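PDB 3AJC: flagellar motor switch protein FliG from Thermotoga maritima, which probably forms part of the switch complex at the base of the flagellar basal body, contacting chemotaxis proteins and the motor components that determine rotation direction. Local coordinates for residues Asn18-Glu23 with Val30-Leu35; His24-Ala29 with Ala60-Thr65; Asp154-Leu159 with Glu187-Val192. One frame throughout, in Å; residues are numbered along the deposited sequence.

In the fold
Followed from its N terminus, this chain of the FliG middle and C-terminal domains first closes a short loop at interaction 1, where helix 14-21 meets helix 25-33. Before that loop is complete, interaction 2 opens at the start of helix 25-33 and closes at 60-65, beyond helix 49-60, so the two contacts cross. They touch directly, L62 reaching V30 and S33. Interaction 3 follows in series: D154-L159 and E187-V192 close a loop further along. Its centre lies about 40 Å from the centres of both others, on the opposite side of the chain's centre, so interactions 1 and 2 tie together the middle domain and interaction 3 the C-terminal domain.

Interaction 1: residues Asn18-Glu23 with Val30-Leu35; sequences NFLQSE and VVLSYL
L20 meets V31 and L32 through the two methyls of a single leucine fork, a compact example of how one apolar side chain can join neighbouring helices. L20 itself points toward the second segment. Its CG stands anti to the carbonyl carbon (chi1 -67°), and an extended chi2 carries CD1 outward while leaving CD2 to one side. CD1 thereby comes within 4.2 Å of L32 CD2, and L20 CD2 lies at the same 4.2 Å from V31 CG2. The side chains of L20 and L32 cross obliquely; V31 faces the first segment, whereas L32 reaches it by the far end of its chain. These are loose van der Waals contacts between buried groups, without any hydrogen bond across. Two successive helices of the all-helical FliG middle domain, 14-21 and 25-33, are brought together in this way, and helix 37-46 packs on the same residues: I43 touches both L20 and L32, and A40 also packs on L32. S22 and E23 lie in the turn that follows. S22 returns toward F19 with two weak bonds, from its OG at 3.4 Å and its N at 3.5 Å to F19 O. E23 N follows with a firmer bond to L20 O, 2.9 Å, at the point where the EHPQR motif, important for interaction with FliM, begins. In the second segment, S33 OG donates to V30 O at 3.1 Å, from above the carbonyl plane and with a C=O...donor angle of 117°, while L35 N bonds L32 O at 2.9 Å.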
loop_
_atom_site.group_PDB
_atom_site.type_symbol
_atom_site.label_atom_id
_atom_site.label_comp_id
_atom_site.label_asym_id
_atom_site.label_seq_id
_atom_site.Cartn_x
_atom_site.Cartn_y
_atom_site.Cartn_z
ATOM N N ASN A 18 -16.334 16.874 -11.362
ATOM C CA ASN A 18 -16.880 18.219 -11.514
ATOM C C ASN A 18 -17.103 18.924 -10.173
ATOM O O ASN A 18 -16.719 20.080 -9.997
ATOM C CB ASN A 18 -18.205 18.157 -12.282
ATOM C CG ASN A 18 -18.820 19.529 -12.501
ATOM O OD1 ASN A 18 -20.005 19.647 -12.831
ATOM N ND2 ASN A 18 -18.016 20.575 -12.332
ATOM N N PHE A 19 -17.728 18.225 -9.234
ATOM C CA PHE A 19 -18.010 18.800 -7.925
ATOM C C PHE A 19 -16.783 18.903 -7.028
ATOM O O PHE A 19 -16.577 19.925 -6.375
ATOM C CB PHE A 19 -19.084 17.979 -7.208
ATOM C CG PHE A 19 -20.350 17.808 -8.002
ATOM C CD1 PHE A 19 -20.673 16.576 -8.563
ATOM C CD2 PHE A 19 -21.213 18.879 -8.201
ATOM C CE1 PHE A 19 -21.840 16.409 -9.307
ATOM C CE2 PHE A 19 -22.384 18.723 -8.943
ATOM C CZ PHE A 19 -22.694 17.484 -9.500
ATOM N N LEU A 20 -15.974 17.847 -6.993
ATOM C CA LEU A 20 -14.778 17.834 -6.152
ATOM C C LEU A 20 -13.773 18.915 -6.539
ATOM O O LEU A 20 -13.125 19.495 -5.673
ATOM C CB LEU A 20 -14.105 16.453 -6.194
ATOM C CG LEU A 20 -14.861 15.273 -5.564
ATOM C CD1 LEU A 20 -14.064 13.991 -5.747
ATOM C CD2 LEU A 20 -15.090 15.529 -4.081
ATOM N N GLN A 21 -13.654 19.188 -7.837
ATOM C CA GLN A 21 -12.721 20.205 -8.336
ATOM C C GLN A 21 -12.750 21.531 -7.588
ATOM O O GLN A 21 -11.704 22.117 -7.313
ATOM C CB GLN A 21 -12.994 20.524 -9.803
ATOM C CG GLN A 21 -12.563 19.486 -10.806
ATOM C CD GLN A 21 -12.739 19.999 -12.219
ATOM O OE1 GLN A 21 -13.778 20.574 -12.550
ATOM N NE2 GLN A 21 -11.731 19.793 -13.060
ATOM N N SER A 22 -13.951 22.015 -7.286
ATOM C CA SER A 22 -14.098 23.295 -6.611
ATOM C C SER A 22 -14.229 23.224 -5.095
ATOM O O SER A 22 -14.556 24.221 -4.451
ATOM C CB SER A 22 -15.282 24.059 -7.211
ATOM O OG SER A 22 -16.415 23.219 -7.350
ATOM N N GLU A 23 -13.974 22.050 -4.525
ATOM C CA GLU A 23 -14.041 21.891 -3.080
ATOM C C GLU A 23 -12.655 22.193 -2.529
ATOM O O GLU A 23 -11.690 22.291 -3.280
ATOM C CB GLU A 23 -14.437 20.458 -2.705
ATOM C CG GLU A 23 -15.866 20.074 -3.058
ATOM C CD GLU A 23 -16.894 20.756 -2.174
ATOM O OE1 GLU A 23 -18.107 20.548 -2.409
ATOM O OE2 GLU A 23 -16.494 21.497 -1.244
ATOM N N VAL A 30 -10.655 14.028 2.348
ATOM C CA VAL A 30 -11.600 13.277 3.166
ATOM C C VAL A 30 -12.468 12.321 2.362
ATOM O O VAL A 30 -12.647 11.156 2.747
ATOM C CB VAL A 30 -12.535 14.224 3.965
ATOM C CG1 VAL A 30 -13.711 13.444 4.526
ATOM C CG2 VAL A 30 -11.759 14.876 5.093
ATOM N N VAL A 31 -13.025 12.813 1.263
ATOM C CA VAL A 31 -13.885 11.985 0.430
ATOM C C VAL A 31 -13.128 10.802 -0.163
ATOM O O VAL A 31 -13.607 9.674 -0.127
ATOM C CB VAL A 31 -14.503 12.792 -0.740
ATOM C CG1 VAL A 31 -15.341 11.857 -1.626
ATOM C CG2 VAL A 31 -15.362 13.929 -0.204
ATOM N N LEU A 32 -11.943 11.061 -0.703
ATOM C CA LEU A 32 -11.156 10.007 -1.336
ATOM C C LEU A 32 -10.628 8.971 -0.357
ATOM O O LEU A 32 -10.573 7.777 -0.682
ATOM C CB LEU A 32 -9.975 10.601 -2.121
ATOM C CG LEU A 32 -10.222 11.584 -3.281
ATOM C CD1 LEU A 32 -9.029 11.565 -4.240
ATOM C CD2 LEU A 32 -11.460 11.191 -4.031
ATOM N N SER A 33 -10.234 9.419 0.836
ATOM C CA SER A 33 -9.702 8.491 1.829
ATOM C C SER A 33 -10.768 7.483 2.258
ATOM O O SER A 33 -10.448 6.470 2.881
ATOM C CB SER A 33 -9.145 9.247 3.049
ATOM O OG SER A 33 -10.177 9.634 3.936
ATOM N N TYR A 34 -12.026 7.751 1.908
ATOM C CA TYR A 34 -13.127 6.843 2.244
ATOM C C TYR A 34 -13.478 5.870 1.120
ATOM O O TYR A 34 -14.271 4.943 1.311
ATOM C CB TYR A 34 -14.394 7.624 2.609
ATOM C CG TYR A 34 -14.493 7.991 4.071
ATOM C CD1 TYR A 34 -14.241 9.294 4.500
ATOM C CD2 TYR A 34 -14.812 7.031 5.028
ATOM C CE1 TYR A 34 -14.304 9.635 5.850
ATOM C CE2 TYR A 34 -14.878 7.356 6.379
ATOM C CZ TYR A 34 -14.624 8.660 6.783
ATOM O OH TYR A 34 -14.705 9.003 8.111
ATOM N N LEU A 35 -12.889 6.075 -0.050
ATOM C CA LEU A 35 -13.182 5.218 -1.190
ATOM C C LEU A 35 -12.170 4.101 -1.382
ATOM O O LEU A 35 -11.106 4.068 -0.754
ATOM C CB LEU A 35 -13.236 6.056 -2.471
ATOM C CG LEU A 35 -14.172 7.263 -2.469
ATOM C CD1 LEU A 35 -13.923 8.098 -3.724
ATOM C CD2 LEU A 35 -15.625 6.787 -2.388
#

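Interaction 2: residues His24-Ala29 with Ala60-Thr65; sequences HPQTIA and ALLERT
The carboxamide of Q26 is engaged at both ends: its OE1 is hydrogen-bonded to R58 NH1, while its NE2 lies 3.6 Å from L62 CD1. R58 is itself part of the EHPQR motif, and its bond probably helps to fix the rotation of the amide. Q26 leaves the helix with CG anti to its own N (chi1 179°) and then bends at chi2 (54°), which brings NE2 over to L62 CD1. The contact across the segments rests on that one methyl of L62. It also lies 4.2 Å from the methyl of the helix residue one turn on, L62 CD1 to A29 CB, so the same carbon meets both an amide nitrogen and an apolar group. No hydrogen bond passes between the two segments. Behind these side chains the helix is in its first turn: H24 occupies the N-cap position, its oxygen accepting I28 N at 3.0 Å, and A29 N bonds P25 O at 2.8 Å. This start of helix 25-33 carries H24, P25 and Q26 of the EHPQR motif, important for interaction with FliM, and illustrates how a recognition motif can be built on a helix start. On the other side of the contact, L62 is held in a type I beta turn from L61 to R64, closed by R64 N on L61 O at 3.1 Å, immediately after helix 49-60 ends. That helix flanks the contact, with R58 and I59 against A29, while L62 continues onto V30 and S33 of helix 25-33; helix 119-128 packs on A60 and L61.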
loop_
_atom_site.group_PDB
_atom_site.type_symbol
_atom_site.label_atom_id
_atom_site.label_comp_id
_atom_site.label_asym_id
_atom_site.label_seq_id
_atom_site.Cartn_x
_atom_site.Cartn_y
_atom_site.Cartn_z
ATOM N N HIS A 24 -12.555 22.347 -1.217
ATOM C CA HIS A 24 -11.259 22.610 -0.615
ATOM C C HIS A 24 -10.441 21.310 -0.666
ATOM O O HIS A 24 -10.973 20.228 -0.434
ATOM C CB HIS A 24 -11.435 23.061 0.838
ATOM C CG HIS A 24 -10.146 23.420 1.516
ATOM N ND1 HIS A 24 -9.497 24.617 1.280
ATOM C CD2 HIS A 24 -9.371 22.721 2.361
ATOM C CE1 HIS A 24 -8.364 24.627 1.962
ATOM N NE2 HIS A 24 -8.255 23.496 2.625
ATOM N N PRO A 25 -9.140 21.398 -0.981
ATOM C CA PRO A 25 -8.315 20.186 -1.038
ATOM C C PRO A 25 -8.571 19.215 0.128
ATOM O O PRO A 25 -8.736 18.004 -0.080
ATOM C CB PRO A 25 -6.898 20.744 -1.025
ATOM C CG PRO A 25 -7.048 22.002 -1.829
ATOM C CD PRO A 25 -8.343 22.597 -1.290
ATOM N N GLN A 26 -8.606 19.758 1.346
ATOM C CA GLN A 26 -8.835 18.968 2.557
ATOM C C GLN A 26 -10.130 18.181 2.456
ATOM O O GLN A 26 -10.190 17.004 2.814
ATOM C CB GLN A 26 -8.880 19.891 3.783
ATOM C CG GLN A 26 -9.142 19.195 5.109
ATOM C CD GLN A 26 -8.176 18.052 5.383
ATOM O OE1 GLN A 26 -6.966 18.174 5.191
ATOM N NE2 GLN A 26 -8.712 16.932 5.849
ATOM N N THR A 27 -11.170 18.839 1.967
ATOM C CA THR A 27 -12.463 18.196 1.803
ATOM C C THR A 27 -12.342 17.086 0.761
ATOM O O THR A 27 -13.025 16.060 0.835
ATOM C CB THR A 27 -13.513 19.225 1.355
ATOM O OG1 THR A 27 -13.556 20.296 2.310
ATOM C CG2 THR A 27 -14.886 18.589 1.250
ATOM N N ILE A 28 -11.466 17.299 -0.215
ATOM C CA ILE A 28 -11.238 16.308 -1.264
ATOM C C ILE A 28 -10.546 15.096 -0.646
ATOM O O ILE A 28 -10.937 13.954 -0.893
ATOM C CB ILE A 28 -10.351 16.887 -2.398
ATOM C CG1 ILE A 28 -11.090 18.037 -3.094
ATOM C CG2 ILE A 28 -9.994 15.786 -3.399
ATOM C CD1 ILE A 28 -10.295 18.699 -4.217
ATOM N N ALA A 29 -9.524 15.365 0.165
ATOM C CA ALA A 29 -8.765 14.324 0.851
ATOM C C ALA A 29 -9.690 13.421 1.666
ATOM O O ALA A 29 -9.544 12.195 1.669
ATOM C CB ALA A 29 -7.740 14.958 1.756
ATOM N N ALA A 60 -2.429 11.693 3.078
ATOM C CA ALA A 60 -1.336 11.070 3.805
ATOM C C ALA A 60 -1.284 11.555 5.253
ATOM O O ALA A 60 -0.974 10.782 6.159
ATOM C CB ALA A 60 -0.018 11.366 3.108
ATOM N N LEU A 61 -1.598 12.833 5.466
ATOM C CA LEU A 61 -1.565 13.426 6.802
ATOM C C LEU A 61 -2.958 13.788 7.298
ATOM O O LEU A 61 -3.125 14.725 8.077
ATOM C CB LEU A 61 -0.692 14.682 6.770
ATOM C CG LEU A 61 0.734 14.550 6.223
ATOM C CD1 LEU A 61 1.270 15.934 5.940
ATOM C CD2 LEU A 61 1.632 13.804 7.211
ATOM N N LEU A 62 -3.949 13.026 6.854
ATOM C CA LEU A 62 -5.339 13.291 7.191
ATOM C C LEU A 62 -5.693 13.777 8.599
ATOM O O LEU A 62 -6.362 14.792 8.745
ATOM C CB LEU A 62 -6.206 12.078 6.854
ATOM C CG LEU A 62 -7.694 12.435 6.788
ATOM C CD1 LEU A 62 -7.942 13.384 5.627
ATOM C CD2 LEU A 62 -8.514 11.168 6.617
ATOM N N GLU A 63 -5.303 13.052 9.635
ATOM C CA GLU A 63 -5.649 13.491 10.983
ATOM C C GLU A 63 -4.396 13.727 11.803
ATOM O O GLU A 63 -4.429 13.757 13.034
ATOM C CB GLU A 63 -6.554 12.454 11.649
ATOM C CG GLU A 63 -7.955 12.427 11.060
ATOM C CD GLU A 63 -8.595 11.054 11.120
ATOM O OE1 GLU A 63 -9.769 10.936 10.709
ATOM O OE2 GLU A 63 -7.926 10.094 11.564
ATOM N N ARG A 64 -3.295 13.909 11.084
ATOM C CA ARG A 64 -1.985 14.146 11.671
ATOM C C ARG A 64 -1.496 15.530 11.256
ATOM O O ARG A 64 -0.311 15.832 11.392
ATOM C CB ARG A 64 -0.978 13.117 11.147
ATOM C CG ARG A 64 -1.252 11.649 11.467
ATOM C CD ARG A 64 -0.191 10.787 10.780
ATOM N NE ARG A 64 1.083 11.498 10.741
ATOM C CZ ARG A 64 2.148 11.117 10.045
ATOM N NH1 ARG A 64 2.111 10.012 9.314
ATOM N NH2 ARG A 64 3.249 11.858 10.062
ATOM N N THR A 65 -2.401 16.366 10.756
ATOM C CA THR A 65 -2.036 17.701 10.281
ATOM C C THR A 65 -1.346 18.623 11.277
ATOM O O THR A 65 -0.501 19.433 10.892
ATOM C CB THR A 65 -3.257 18.435 9.708
ATOM O OG1 THR A 65 -4.153 18.798 10.764
ATOM C CG2 THR A 65 -3.972 17.533 8.735
#

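Interaction 3: residues Asp154-Leu159 with Glu187-Val192; sequences DLALAL and EYMGPV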
loop_
_atom_site.group_PDB
_atom_site.type_symbol
_atom_site.label_atom_id
_atom_site.label_comp_id
_atom_site.label_asym_id
_atom_site.label_seq_id
_atom_site.Cartn_x
_atom_site.Cartn_y
_atom_site.Cartn_z
ATOM N N ASP A 154 2.730 -19.560 5.670
ATOM C CA ASP A 154 2.493 -18.238 5.124
ATOM C C ASP A 154 3.134 -18.125 3.747
ATOM O O ASP A 154 2.576 -17.507 2.840
ATOM C CB ASP A 154 3.034 -17.166 6.060
ATOM C CG ASP A 154 2.099 -16.899 7.214
ATOM O OD1 ASP A 154 0.868 -16.838 6.976
ATOM O OD2 ASP A 154 2.581 -16.741 8.350
ATOM N N LEU A 155 4.294 -18.751 3.594
ATOM C CA LEU A 155 5.005 -18.724 2.332
ATOM C C LEU A 155 4.161 -19.428 1.271
ATOM O O LEU A 155 3.952 -18.898 0.185
ATOM C CB LEU A 155 6.359 -19.418 2.483
ATOM C CG LEU A 155 7.442 -19.185 1.432
ATOM C CD1 LEU A 155 7.500 -17.700 1.048
ATOM C CD2 LEU A 155 8.795 -19.653 2.001
ATOM N N ALA A 156 3.667 -20.617 1.597
ATOM C CA ALA A 156 2.865 -21.380 0.655
ATOM C C ALA A 156 1.638 -20.586 0.214
ATOM O O ALA A 156 1.328 -20.521 -0.980
ATOM C CB ALA A 156 2.448 -22.702 1.276
ATOM N N LEU A 157 0.941 -19.989 1.178
ATOM C CA LEU A 157 -0.239 -19.187 0.882
ATOM C C LEU A 157 0.119 -18.020 -0.030
ATOM O O LEU A 157 -0.507 -17.806 -1.068
ATOM C CB LEU A 157 -0.847 -18.641 2.179
ATOM C CG LEU A 157 -1.528 -19.672 3.076
ATOM C CD1 LEU A 157 -1.836 -19.091 4.464
ATOM C CD2 LEU A 157 -2.786 -20.126 2.389
ATOM N N ALA A 158 1.135 -17.268 0.371
ATOM C CA ALA A 158 1.579 -16.108 -0.392
ATOM C C ALA A 158 1.945 -16.456 -1.838
ATOM O O ALA A 158 1.723 -15.653 -2.754
ATOM C CB ALA A 158 2.772 -15.463 0.307
ATOM N N LEU A 159 2.498 -17.649 -2.040
ATOM C CA LEU A 159 2.914 -18.088 -3.366
ATOM C C LEU A 159 1.752 -18.451 -4.287
ATOM O O LEU A 159 1.877 -18.376 -5.505
ATOM C CB LEU A 159 3.884 -19.266 -3.253
ATOM C CG LEU A 159 5.271 -18.887 -2.733
ATOM C CD1 LEU A 159 6.141 -20.124 -2.551
ATOM C CD2 LEU A 159 5.903 -17.924 -3.715
ATOM N N GLU A 187 1.654 -29.586 -1.597
ATOM C CA GLU A 187 1.033 -30.847 -1.990
ATOM C C GLU A 187 -0.225 -31.199 -1.202
ATOM O O GLU A 187 -1.197 -31.690 -1.775
ATOM C CB GLU A 187 2.036 -31.991 -1.851
ATOM C CG GLU A 187 3.152 -31.962 -2.878
ATOM C CD GLU A 187 4.219 -33.004 -2.604
ATOM O OE1 GLU A 187 5.118 -33.176 -3.457
ATOM O OE2 GLU A 187 4.159 -33.646 -1.534
ATOM N N TYR A 188 -0.203 -30.961 0.107
ATOM C CA TYR A 188 -1.353 -31.283 0.947
ATOM C C TYR A 188 -2.100 -30.058 1.441
ATOM O O TYR A 188 -2.782 -30.112 2.465
ATOM C CB TYR A 188 -0.922 -32.112 2.158
ATOM C CG TYR A 188 -0.181 -33.375 1.808
ATOM C CD1 TYR A 188 1.209 -33.433 1.891
ATOM C CD2 TYR A 188 -0.866 -34.512 1.388
ATOM C CE1 TYR A 188 1.899 -34.591 1.567
ATOM C CE2 TYR A 188 -0.186 -35.678 1.059
ATOM C CZ TYR A 188 1.195 -35.712 1.152
ATOM O OH TYR A 188 1.866 -36.868 0.834
ATOM N N MET A 189 -1.970 -28.950 0.723
ATOM C CA MET A 189 -2.654 -27.733 1.122
ATOM C C MET A 189 -4.057 -27.686 0.526
ATOM O O MET A 189 -5.039 -27.713 1.255
ATOM C CB MET A 189 -1.848 -26.505 0.694
ATOM C CG MET A 189 -2.517 -25.185 1.012
ATOM S SD MET A 189 -1.377 -23.812 0.799
ATOM C CE MET A 189 -1.289 -23.218 2.435
ATOM N N GLY A 190 -4.153 -27.632 -0.797
ATOM C CA GLY A 190 -5.461 -27.581 -1.423
ATOM C C GLY A 190 -5.947 -26.156 -1.631
ATOM O O GLY A 190 -5.185 -25.209 -1.424
ATOM N N PRO A 191 -7.210 -25.964 -2.047
ATOM C CA PRO A 191 -7.754 -24.621 -2.273
ATOM C C PRO A 191 -7.846 -23.811 -0.984
ATOM O O PRO A 191 -8.088 -24.360 0.092
ATOM C CB PRO A 191 -9.128 -24.900 -2.883
ATOM C CG PRO A 191 -8.934 -26.229 -3.565
ATOM C CD PRO A 191 -8.158 -26.989 -2.516
ATOM N N VAL A 192 -7.654 -22.502 -1.099
ATOM C CA VAL A 192 -7.699 -21.633 0.065
ATOM C C VAL A 192 -8.438 -20.333 -0.213
ATOM O O VAL A 192 -8.544 -19.897 -1.358
ATOM C CB VAL A 192 -6.268 -21.289 0.547
ATOM C CG1 VAL A 192 -5.517 -22.566 0.905
ATOM C CG2 VAL A 192 -5.517 -20.528 -0.540
#
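Apolar contacts alone join L157 and A156 to M189 and V192; no hydrogen bond passes between the segments. The methyl of M189 touches both helix residues. Its CE lies 3.4 Å from L157 CD2, tighter than usual for two carbons, and 3.9 Å from A156 CB, with M189 SD also 4.0 Å from that CB. The thioether chain runs out extended from the backbone and bends only at chi3 (-116°), which turns CE onto the leucine, the two side chains crossing at about a right angle. V192, three residues on, meets the same methyl: its CG1 and CG2 both lie 4.0 Å from L157 CD2, so one leucine methyl is shared by methionine and valine. Within the helix, A158 N bonds D154 O at 2.9 Å. G190, at positive phi, lets the chain turn between M189 and V192. The loop joins helix 176-187 to helix 194-213 in the C-terminal domain, and helix 152-159 packs against both: A156 touches L182, E185 and L186 of the former, while L157 meets A200 of the latter and V192 rests on its V197.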